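Local coordinates for protein pectate lyase (Bacillus subtilis, PDB 5AMV) that cleaves polygalacturonate by calcium-dependent elimination, giving oligosaccharides with an unsaturated uronosyl group at their non-reducing ends, at residues Lys47-Ile58 with Asp124-Ser134; Ala228-Met237 with Lys257-Thr267. One frame throughout, in Å; residues are numbered along the deposited sequence.

Interaction 1. Residues Lys47-Ile58 with Asp124-Ser134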
loop_
_atom_site.group_PDB
_atom_site.type_symbol
_atom_site.label_atom_id
_atom_site.label_comp_id
_atom_site.label_asym_id
_atom_site.label_seq_id
_atom_site.Cartn_x
_atom_site.Cartn_y
_atom_site.Cartn_z
ATOM N N LYS A 47 -16.176 -2.424 16.945
ATOM C CA LYS A 47 -16.830 -2.974 15.753
ATOM C C LYS A 47 -16.527 -2.119 14.529
ATOM O O LYS A 47 -16.253 -0.925 14.679
ATOM C CB LYS A 47 -18.346 -3.036 15.954
ATOM C CG LYS A 47 -18.824 -4.068 16.973
ATOM C CD LYS A 47 -20.306 -3.871 17.225
ATOM C CE LYS A 47 -20.840 -4.932 18.168
ATOM N NZ LYS A 47 -21.916 -4.339 19.017
ATOM N N GLU A 48 -16.564 -2.730 13.336
ATOM C CA GLU A 48 -16.263 -2.029 12.098
ATOM C C GLU A 48 -17.204 -0.830 11.906
ATOM O O GLU A 48 -16.897 0.092 11.151
ATOM C CB GLU A 48 -16.277 -2.985 10.886
ATOM C CG GLU A 48 -17.649 -3.515 10.447
ATOM C CD GLU A 48 -17.557 -4.413 9.209
ATOM O OE1 GLU A 48 -17.259 -5.612 9.348
ATOM O OE2 GLU A 48 -17.803 -3.921 8.089
ATOM N N THR A 49 -18.343 -0.864 12.610
ATOM C CA THR A 49 -19.371 0.191 12.553
ATOM C C THR A 49 -19.313 1.186 13.710
ATOM O O THR A 49 -20.226 2.009 13.864
ATOM C CB THR A 49 -20.791 -0.455 12.577
ATOM O OG1 THR A 49 -20.824 -1.439 13.616
ATOM C CG2 THR A 49 -21.123 -1.129 11.237
ATOM N N ASN A 50 -18.278 1.097 14.542
ATOM C CA ASN A 50 -18.042 2.018 15.665
ATOM C C ASN A 50 -17.585 3.411 15.194
ATOM O O ASN A 50 -16.363 3.710 15.118
ATOM C CB ASN A 50 -17.011 1.391 16.621
ATOM C CG ASN A 50 -16.644 2.293 17.777
ATOM O OD1 ASN A 50 -17.358 3.255 18.101
ATOM N ND2 ASN A 50 -15.517 1.997 18.408
ATOM N N THR A 51 -18.566 4.267 14.878
ATOM C CA THR A 51 -18.300 5.613 14.328
ATOM C C THR A 51 -17.996 6.702 15.382
ATOM O O THR A 51 -17.750 7.866 15.048
ATOM C CB THR A 51 -19.486 6.074 13.495
ATOM O OG1 THR A 51 -20.621 6.155 14.372
ATOM C CG2 THR A 51 -19.794 5.091 12.396
ATOM N N THR A 52 -18.016 6.340 16.656
ATOM C CA THR A 52 -17.619 7.268 17.723
ATOM C C THR A 52 -16.224 7.876 17.431
ATOM O O THR A 52 -15.277 7.107 17.268
ATOM C CB THR A 52 -17.542 6.501 19.059
ATOM O OG1 THR A 52 -18.805 5.846 19.291
ATOM C CG2 THR A 52 -17.235 7.409 20.214
ATOM N N PRO A 53 -16.091 9.225 17.396
ATOM C CA PRO A 53 -14.726 9.731 17.186
ATOM C C PRO A 53 -13.751 9.192 18.236
ATOM O O PRO A 53 -14.056 9.180 19.453
ATOM C CB PRO A 53 -14.867 11.242 17.324
ATOM C CG PRO A 53 -16.292 11.502 16.911
ATOM C CD PRO A 53 -17.093 10.313 17.347
ATOM N N LYS A 54 -12.595 8.703 17.764
ATOM C CA LYS A 54 -11.600 8.087 18.647
ATOM C C LYS A 54 -10.148 8.350 18.227
ATOM O O LYS A 54 -9.850 8.451 17.040
ATOM C CB LYS A 54 -11.858 6.577 18.715
ATOM C CG LYS A 54 -11.525 5.856 17.403
ATOM C CD LYS A 54 -12.134 4.483 17.247
ATOM C CE LYS A 54 -13.623 4.546 16.949
ATOM N NZ LYS A 54 -13.966 5.376 15.700
ATOM N N ILE A 55 -9.248 8.455 19.204
ATOM C CA ILE A 55 -7.839 8.603 18.942
ATOM C C ILE A 55 -7.167 7.400 19.574
ATOM O O ILE A 55 -7.457 7.051 20.731
ATOM C CB ILE A 55 -7.295 9.915 19.538
ATOM C CG1 ILE A 55 -7.948 11.099 18.836
ATOM C CG2 ILE A 55 -5.743 10.014 19.390
ATOM C CD1 ILE A 55 -7.821 12.408 19.547
ATOM N N ILE A 56 -6.265 6.781 18.822
ATOM C CA ILE A 56 -5.558 5.589 19.283
ATOM C C ILE A 56 -4.085 5.816 19.089
ATOM O O ILE A 56 -3.641 5.954 17.949
ATOM C CB ILE A 56 -5.981 4.343 18.476
ATOM C CG1 ILE A 56 -7.466 4.051 18.688
ATOM C CG2 ILE A 56 -5.105 3.098 18.851
ATOM C CD1 ILE A 56 -8.031 2.988 17.736
ATOM N N TYR A 57 -3.337 5.851 20.208
ATOM C CA TYR A 57 -1.885 5.951 20.195
ATOM C C TYR A 57 -1.283 4.550 20.187
ATOM O O TYR A 57 -1.624 3.751 21.047
ATOM C CB TYR A 57 -1.354 6.672 21.462
ATOM C CG TYR A 57 -1.663 8.143 21.407
ATOM C CD1 TYR A 57 -0.898 8.994 20.601
ATOM C CD2 TYR A 57 -2.751 8.678 22.114
ATOM C CE1 TYR A 57 -1.197 10.385 20.519
ATOM C CE2 TYR A 57 -3.032 10.035 22.050
ATOM C CZ TYR A 57 -2.264 10.873 21.249
ATOM O OH TYR A 57 -2.611 12.209 21.205
ATOM N N ILE A 58 -0.377 4.275 19.253
ATOM C CA ILE A 58 0.351 3.004 19.257
ATOM C C ILE A 58 1.637 3.182 20.041
ATOM O O ILE A 58 2.506 4.013 19.681
ATOM C CB ILE A 58 0.613 2.463 17.812
ATOM C CG1 ILE A 58 -0.778 2.273 17.171
ATOM C CG2 ILE A 58 1.537 1.189 17.850
ATOM C CD1 ILE A 58 -0.946 1.160 16.176
ATOM N N ASP A 124 -10.342 -4.103 10.836
ATOM C CA ASP A 124 -11.033 -2.985 10.184
ATOM C C ASP A 124 -10.955 -1.742 11.025
ATOM O O ASP A 124 -11.164 -1.765 12.252
ATOM C CB ASP A 124 -12.496 -3.299 9.880
ATOM C CG ASP A 124 -12.670 -4.447 8.852
ATOM O OD1 ASP A 124 -11.748 -4.806 8.066
ATOM O OD2 ASP A 124 -13.766 -5.031 8.831
ATOM N N ILE A 125 -10.643 -0.638 10.349
ATOM C CA ILE A 125 -10.579 0.662 11.008
ATOM C C ILE A 125 -11.929 1.374 10.801
ATOM O O ILE A 125 -12.299 1.685 9.649
ATOM C CB ILE A 125 -9.434 1.545 10.458
ATOM C CG1 ILE A 125 -8.128 0.711 10.283
ATOM C CG2 ILE A 125 -9.275 2.796 11.360
ATOM C CD1 ILE A 125 -7.586 -0.027 11.578
ATOM N N PRO A 126 -12.678 1.590 11.891
ATOM C CA PRO A 126 -13.998 2.208 11.722
ATOM C C PRO A 126 -13.889 3.700 11.482
ATOM O O PRO A 126 -12.805 4.304 11.571
ATOM C CB PRO A 126 -14.675 1.944 13.081
ATOM C CG PRO A 126 -13.543 1.993 14.077
ATOM C CD PRO A 126 -12.319 1.429 13.325
ATOM N N ALA A 127 -15.029 4.302 11.133
ATOM C CA ALA A 127 -15.080 5.716 10.787
ATOM C C ALA A 127 -14.651 6.639 11.930
ATOM O O ALA A 127 -14.845 6.314 13.126
ATOM C CB ALA A 127 -16.520 6.074 10.370
ATOM N N ASN A 128 -14.157 7.827 11.560
ATOM C CA ASN A 128 -13.801 8.891 12.515
ATOM C C ASN A 128 -12.753 8.421 13.505
ATOM O O ASN A 128 -12.938 8.490 14.734
ATOM C CB ASN A 128 -15.051 9.416 13.260
ATOM C CG ASN A 128 -16.199 9.748 12.312
ATOM O OD1 ASN A 128 -16.015 10.422 11.303
ATOM N ND2 ASN A 128 -17.393 9.255 12.625
ATOM N N THR A 129 -11.650 7.911 12.954
ATOM C CA THR A 129 -10.593 7.319 13.776
ATOM C C THR A 129 -9.280 7.937 13.380
ATOM O O THR A 129 -9.002 8.071 12.174
ATOM C CB THR A 129 -10.507 5.821 13.536
ATOM O OG1 THR A 129 -11.752 5.194 13.882
ATOM C CG2 THR A 129 -9.399 5.206 14.365
ATOM N N THR A 130 -8.468 8.287 14.385
ATOM C CA THR A 130 -7.085 8.678 14.178
ATOM C C THR A 130 -6.196 7.687 14.916
ATOM O O THR A 130 -6.411 7.421 16.093
ATOM C CB THR A 130 -6.787 10.095 14.702
ATOM O OG1 THR A 130 -7.528 11.053 13.918
ATOM C CG2 THR A 130 -5.233 10.404 14.680
ATOM N N ILE A 131 -5.243 7.106 14.193
ATOM C CA ILE A 131 -4.296 6.168 14.793
ATOM C C ILE A 131 -2.903 6.715 14.522
ATOM O O ILE A 131 -2.518 6.885 13.374
ATOM C CB ILE A 131 -4.422 4.718 14.203
ATOM C CG1 ILE A 131 -5.889 4.247 14.179
ATOM C CG2 ILE A 131 -3.393 3.718 14.876
ATOM C CD1 ILE A 131 -6.097 2.818 13.608
ATOM N N VAL A 132 -2.153 6.998 15.589
ATOM C CA VAL A 132 -0.858 7.645 15.446
ATOM C C VAL A 132 0.183 6.944 16.321
ATOM O O VAL A 132 -0.131 6.476 17.414
ATOM C CB VAL A 132 -0.863 9.175 15.746
ATOM C CG1 VAL A 132 -1.832 9.933 14.779
ATOM C CG2 VAL A 132 -1.276 9.438 17.168
ATOM N N GLY A 133 1.400 6.849 15.817
ATOM C CA GLY A 133 2.456 6.266 16.635
ATOM C C GLY A 133 2.925 7.198 17.726
ATOM O O GLY A 133 3.060 8.423 17.517
ATOM N N SER A 134 3.198 6.637 18.900
ATOM C CA SER A 134 3.804 7.406 19.981
ATOM C C SER A 134 5.327 7.404 19.814
ATOM O O SER A 134 5.950 6.344 19.659
ATOM C CB SER A 134 3.407 6.802 21.336
ATOM O OG SER A 134 2.049 7.048 21.633
HETATM O O HOH W 1 -17.288 2.586 10.961
#
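The ammonium group of K54 shows how one buried lysine can tie together the loops that lead into two paired strands: NZ donates to T129 OG1 at 2.9 Å, while within its own segment it reaches T52 O at 2.7 Å and N50 O at 3.0 Å. CG of K54 lies between the backbone N and the carbonyl carbon (chi1 70°), and bends at chi3 and chi4 curl the chain back over T129 until K54 CE rests 3.8 Å from P126 CG. The hydroxyl of T129 accepts from the lysine and donates to P126 O, from above that carbonyl plane. Replaced by an alanine, K54 would probably leave N50 O and T52 O without their charged donor and the turn before the strand freer to shift. A second tie is nearly straight: N128 ND2 meets T51 O at 2.8 Å and 175°, on a lone pair in the carbonyl plane, with the acceptor in the amide plane too. P126 CB packs 3.2 Å from N50 O. Beyond the turn, strands 54-58 and 129-133 pair in parallel, the backbone ladder running from K54 to S134. I58 CG1 and CD1 meet I131 CG2 on one face; on the other, V132 CG2 packs 3.5 Å from Y57 CD1, the two side chains pointing the same way. These are neighbouring rungs of the right-handed parallel beta-helix of pectate lyases: strand 32-35 flanks 54-58, strand 152-155 flanks 129-133, and L45 of helix 38-45 packs on I56, P126 and I131.

Interaction 2. Residues Ala228-Met237 with Lys257-Thr267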
loop_
_atom_site.group_PDB
_atom_site.type_symbol
_atom_site.label_atom_id
_atom_site.label_comp_id
_atom_site.label_asym_id
_atom_site.label_seq_id
_atom_site.Cartn_x
_atom_site.Cartn_y
_atom_site.Cartn_z
ATOM N N ALA A 228 -5.568 0.648 -2.826
ATOM C CA ALA A 228 -6.919 1.233 -2.841
ATOM C C ALA A 228 -7.757 0.597 -3.942
ATOM O O ALA A 228 -7.312 0.490 -5.047
ATOM C CB ALA A 228 -6.862 2.750 -3.004
ATOM N N SER A 229 -8.957 0.132 -3.586
ATOM C CA SER A 229 -9.830 -0.601 -4.501
ATOM C C SER A 229 -11.284 -0.306 -4.184
ATOM O O SER A 229 -11.605 0.364 -3.195
ATOM C CB SER A 229 -9.609 -2.116 -4.373
ATOM O OG SER A 229 -8.256 -2.463 -4.604
ATOM N N ASN A 230 -12.173 -0.813 -5.036
ATOM C CA ASN A 230 -13.618 -0.808 -4.795
ATOM C C ASN A 230 -14.235 0.556 -4.440
ATOM O O ASN A 230 -14.957 0.736 -3.430
ATOM C CB ASN A 230 -13.971 -1.917 -3.801
ATOM C CG ASN A 230 -13.535 -3.296 -4.299
ATOM O OD1 ASN A 230 -13.543 -3.559 -5.503
ATOM N ND2 ASN A 230 -13.107 -4.158 -3.377
ATOM N N GLY A 231 -13.890 1.542 -5.261
ATOM C CA GLY A 231 -14.484 2.863 -5.166
ATOM C C GLY A 231 -13.909 3.718 -4.058
ATOM O O GLY A 231 -14.470 4.776 -3.731
ATOM N N ALA A 232 -12.770 3.277 -3.485
ATOM C CA ALA A 232 -12.027 4.112 -2.559
ATOM C C ALA A 232 -11.888 5.525 -3.154
ATOM O O ALA A 232 -11.724 5.657 -4.361
ATOM C CB ALA A 232 -10.627 3.499 -2.302
ATOM N N ASN A 233 -11.949 6.568 -2.342
ATOM C CA ASN A 233 -11.979 7.932 -2.922
ATOM C C ASN A 233 -11.637 8.997 -1.893
ATOM O O ASN A 233 -11.998 8.866 -0.723
ATOM C CB ASN A 233 -13.411 8.211 -3.475
ATOM C CG ASN A 233 -13.440 9.083 -4.709
ATOM O OD1 ASN A 233 -12.440 9.324 -5.379
ATOM N ND2 ASN A 233 -14.639 9.600 -5.008
ATOM N N TYR A 234 -10.959 10.054 -2.347
ATOM C CA TYR A 234 -10.643 11.225 -1.509
ATOM C C TYR A 234 -9.640 10.858 -0.450
ATOM O O TYR A 234 -9.961 10.741 0.752
ATOM C CB TYR A 234 -11.877 11.904 -0.894
ATOM C CG TYR A 234 -12.959 12.249 -1.899
ATOM C CD1 TYR A 234 -12.645 12.994 -3.052
ATOM C CD2 TYR A 234 -14.286 11.845 -1.690
ATOM C CE1 TYR A 234 -13.631 13.347 -3.959
ATOM C CE2 TYR A 234 -15.292 12.171 -2.640
ATOM C CZ TYR A 234 -14.927 12.923 -3.747
ATOM O OH TYR A 234 -15.902 13.281 -4.677
ATOM N N ILE A 235 -8.401 10.706 -0.922
ATOM C CA ILE A 235 -7.334 10.159 -0.093
ATOM C C ILE A 235 -6.058 10.941 -0.336
ATOM O O ILE A 235 -5.723 11.238 -1.487
ATOM C CB ILE A 235 -7.073 8.691 -0.517
ATOM C CG1 ILE A 235 -8.318 7.838 -0.217
ATOM C CG2 ILE A 235 -5.815 8.094 0.190
ATOM C CD1 ILE A 235 -8.404 6.564 -1.093
ATOM N N THR A 236 -5.339 11.263 0.733
ATOM C CA THR A 236 -4.041 11.880 0.593
ATOM C C THR A 236 -3.025 10.974 1.271
ATOM O O THR A 236 -3.245 10.596 2.418
ATOM C CB THR A 236 -4.012 13.267 1.245
ATOM O OG1 THR A 236 -4.901 14.127 0.506
ATOM C CG2 THR A 236 -2.595 13.890 1.231
ATOM N N MET A 237 -1.916 10.638 0.584
ATOM C CA MET A 237 -0.819 9.905 1.244
ATOM C C MET A 237 0.428 10.784 1.083
ATOM O O MET A 237 0.875 11.030 -0.052
ATOM C CB MET A 237 -0.586 8.544 0.598
ATOM C CG MET A 237 -1.854 7.691 0.448
ATOM S SD MET A 237 -1.353 6.025 -0.037
ATOM C CE MET A 237 -2.997 5.385 -0.400
ATOM N N LYS A 257 -13.605 -3.439 -13.209
ATOM C CA LYS A 257 -14.271 -2.590 -12.226
ATOM C C LYS A 257 -14.477 -1.163 -12.746
ATOM O O LYS A 257 -13.870 -0.230 -12.235
ATOM C CB LYS A 257 -13.499 -2.621 -10.892
ATOM C CG LYS A 257 -14.307 -2.194 -9.656
ATOM C CD LYS A 257 -15.081 -3.380 -9.091
ATOM C CE LYS A 257 -16.006 -2.946 -7.964
ATOM N NZ LYS A 257 -16.707 -4.113 -7.356
ATOM N N THR A 258 -15.373 -0.990 -13.738
ATOM C CA THR A 258 -15.584 0.315 -14.374
ATOM C C THR A 258 -16.276 1.302 -13.441
ATOM O O THR A 258 -16.235 2.512 -13.667
ATOM C CB THR A 258 -16.365 0.187 -15.694
ATOM O OG1 THR A 258 -17.588 -0.529 -15.441
ATOM C CG2 THR A 258 -15.520 -0.583 -16.724
ATOM N N SER A 259 -16.900 0.781 -12.378
ATOM C CA SER A 259 -17.461 1.639 -11.339
ATOM C C SER A 259 -16.369 2.456 -10.602
ATOM O O SER A 259 -16.681 3.448 -9.923
ATOM C CB SER A 259 -18.299 0.803 -10.355
ATOM O OG SER A 259 -17.511 -0.188 -9.702
ATOM N N ASP A 260 -15.089 2.060 -10.760
ATOM C CA ASP A 260 -13.954 2.877 -10.282
ATOM C C ASP A 260 -13.756 4.177 -11.061
ATOM O O ASP A 260 -13.103 5.103 -10.582
ATOM C CB ASP A 260 -12.646 2.091 -10.264
ATOM C CG ASP A 260 -12.535 1.137 -9.082
ATOM O OD1 ASP A 260 -13.338 1.244 -8.106
ATOM O OD2 ASP A 260 -11.636 0.264 -9.130
ATOM N N ASP A 261 -14.307 4.259 -12.277
ATOM C CA ASP A 261 -14.247 5.502 -13.015
ATOM C C ASP A 261 -14.939 6.622 -12.197
ATOM O O ASP A 261 -16.041 6.430 -11.664
ATOM C CB ASP A 261 -14.892 5.319 -14.403
ATOM C CG ASP A 261 -14.733 6.552 -15.294
ATOM O OD1 ASP A 261 -13.686 7.216 -15.247
ATOM O OD2 ASP A 261 -15.699 6.918 -16.053
ATOM N N GLY A 262 -14.280 7.769 -12.110
ATOM C CA GLY A 262 -14.723 8.878 -11.259
ATOM C C GLY A 262 -14.343 8.777 -9.783
ATOM O O GLY A 262 -14.629 9.688 -8.999
ATOM N N LYS A 263 -13.713 7.679 -9.405
ATOM C CA LYS A 263 -13.290 7.498 -7.999
ATOM C C LYS A 263 -11.770 7.329 -7.980
ATOM O O LYS A 263 -11.083 7.774 -8.912
ATOM C CB LYS A 263 -14.006 6.321 -7.360
ATOM C CG LYS A 263 -15.567 6.432 -7.546
ATOM C CD LYS A 263 -16.345 5.568 -6.611
ATOM C CE LYS A 263 -17.820 5.995 -6.535
ATOM N NZ LYS A 263 -18.534 5.442 -7.733
ATOM N N LEU A 264 -11.237 6.781 -6.884
ATOM C CA LEU A 264 -9.776 6.599 -6.766
ATOM C C LEU A 264 -9.078 7.954 -6.894
ATOM O O LEU A 264 -8.018 8.066 -7.472
ATOM C CB LEU A 264 -9.241 5.560 -7.793
ATOM C CG LEU A 264 -9.803 4.141 -7.586
ATOM C CD1 LEU A 264 -9.495 3.182 -8.730
ATOM C CD2 LEU A 264 -9.275 3.531 -6.231
ATOM N N LYS A 265 -9.680 8.994 -6.332
ATOM C CA LYS A 265 -9.094 10.317 -6.291
ATOM C C LYS A 265 -8.159 10.340 -5.107
ATOM O O LYS A 265 -8.578 10.438 -3.942
ATOM C CB LYS A 265 -10.154 11.413 -6.181
ATOM C CG LYS A 265 -10.945 11.533 -7.486
ATOM C CD LYS A 265 -12.030 12.585 -7.295
ATOM C CE LYS A 265 -12.585 13.110 -8.640
ATOM N NZ LYS A 265 -13.132 12.016 -9.521
ATOM N N ILE A 266 -6.877 10.263 -5.454
ATOM C CA ILE A 266 -5.779 10.115 -4.479
ATOM C C ILE A 266 -4.668 11.106 -4.823
ATOM O O ILE A 266 -4.260 11.239 -5.986
ATOM C CB ILE A 266 -5.248 8.682 -4.534
ATOM C CG1 ILE A 266 -6.362 7.681 -4.161
ATOM C CG2 ILE A 266 -4.035 8.522 -3.574
ATOM C CD1 ILE A 266 -6.048 6.269 -4.690
ATOM N N THR A 267 -4.137 11.750 -3.796
ATOM C CA THR A 267 -2.956 12.586 -3.939
ATOM C C THR A 267 -1.781 11.937 -3.235
ATOM O O THR A 267 -1.876 11.620 -2.060
ATOM C CB THR A 267 -3.197 13.987 -3.338
ATOM O OG1 THR A 267 -4.296 14.598 -4.021
ATOM C CG2 THR A 267 -1.972 14.920 -3.440
HETATM O O HOH W 2 -10.910 -1.625 -7.482
HETATM O O HOH W 3 -15.649 11.665 -7.213
#
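N233 illustrates how one amide can stand in for a strand bond: its OD1 takes the backbone N of K265 at 2.9 Å, in the carbonyl plane. Its chi1 of -146°, away from the usual staggered values, swings the amide across to K263-K265, while ND2 lies above one face of the Y234 ring, offset toward its rim, and binds a water that also donates to G262 O. K265 extends alongside Y234, K265 CD 3.8 Å from Y234 CE1, then bends at chi4 (57°) to bring NZ within 2.8 Å of G262 O, above its carbonyl plane. The Y234 ring also stacks with that of Y17. At the other end, D260 OD1 accepts from G231 N at 2.9 Å, and OD2 takes a water bound to N230 N. CD2 of L264 touches A228 CB and A232 CB, and I266 CD1 lies 4.0 Å from A228 CB. Past the corner at Y234, 235-237 and 266-267 pair as parallel strands of the pectate lyase beta-helix: I235 and I266 share one face, I235 CB 3.8 Å from I266 CG1, T236 and T267 the other. Polar side chains thus bind backbone groups where strand pairing is lacking, probably holding these turns in shape.

In the fold
Both interactions join parallel strands of the beta-helix, and they follow in series along the chain: 47-58 with 124-134 is complete before 228-237 meets 257-267. Their centres lie 21 Å apart and their nearest atoms about 12 Å, so neither touches the other. Strands 152-155 and 194-197 lead from strand 129-133 to strand 235-245, linking the two contacts through successive lateral pairings. Interaction 1 belongs to the early part of this stack, with its D124 side chain about 13 Å from the bound calcium ion; in interaction 2 the side chain of S229 is about 6 Å from the bound calcium ion. The second contact therefore borders the metal site of D184, D223 and D227.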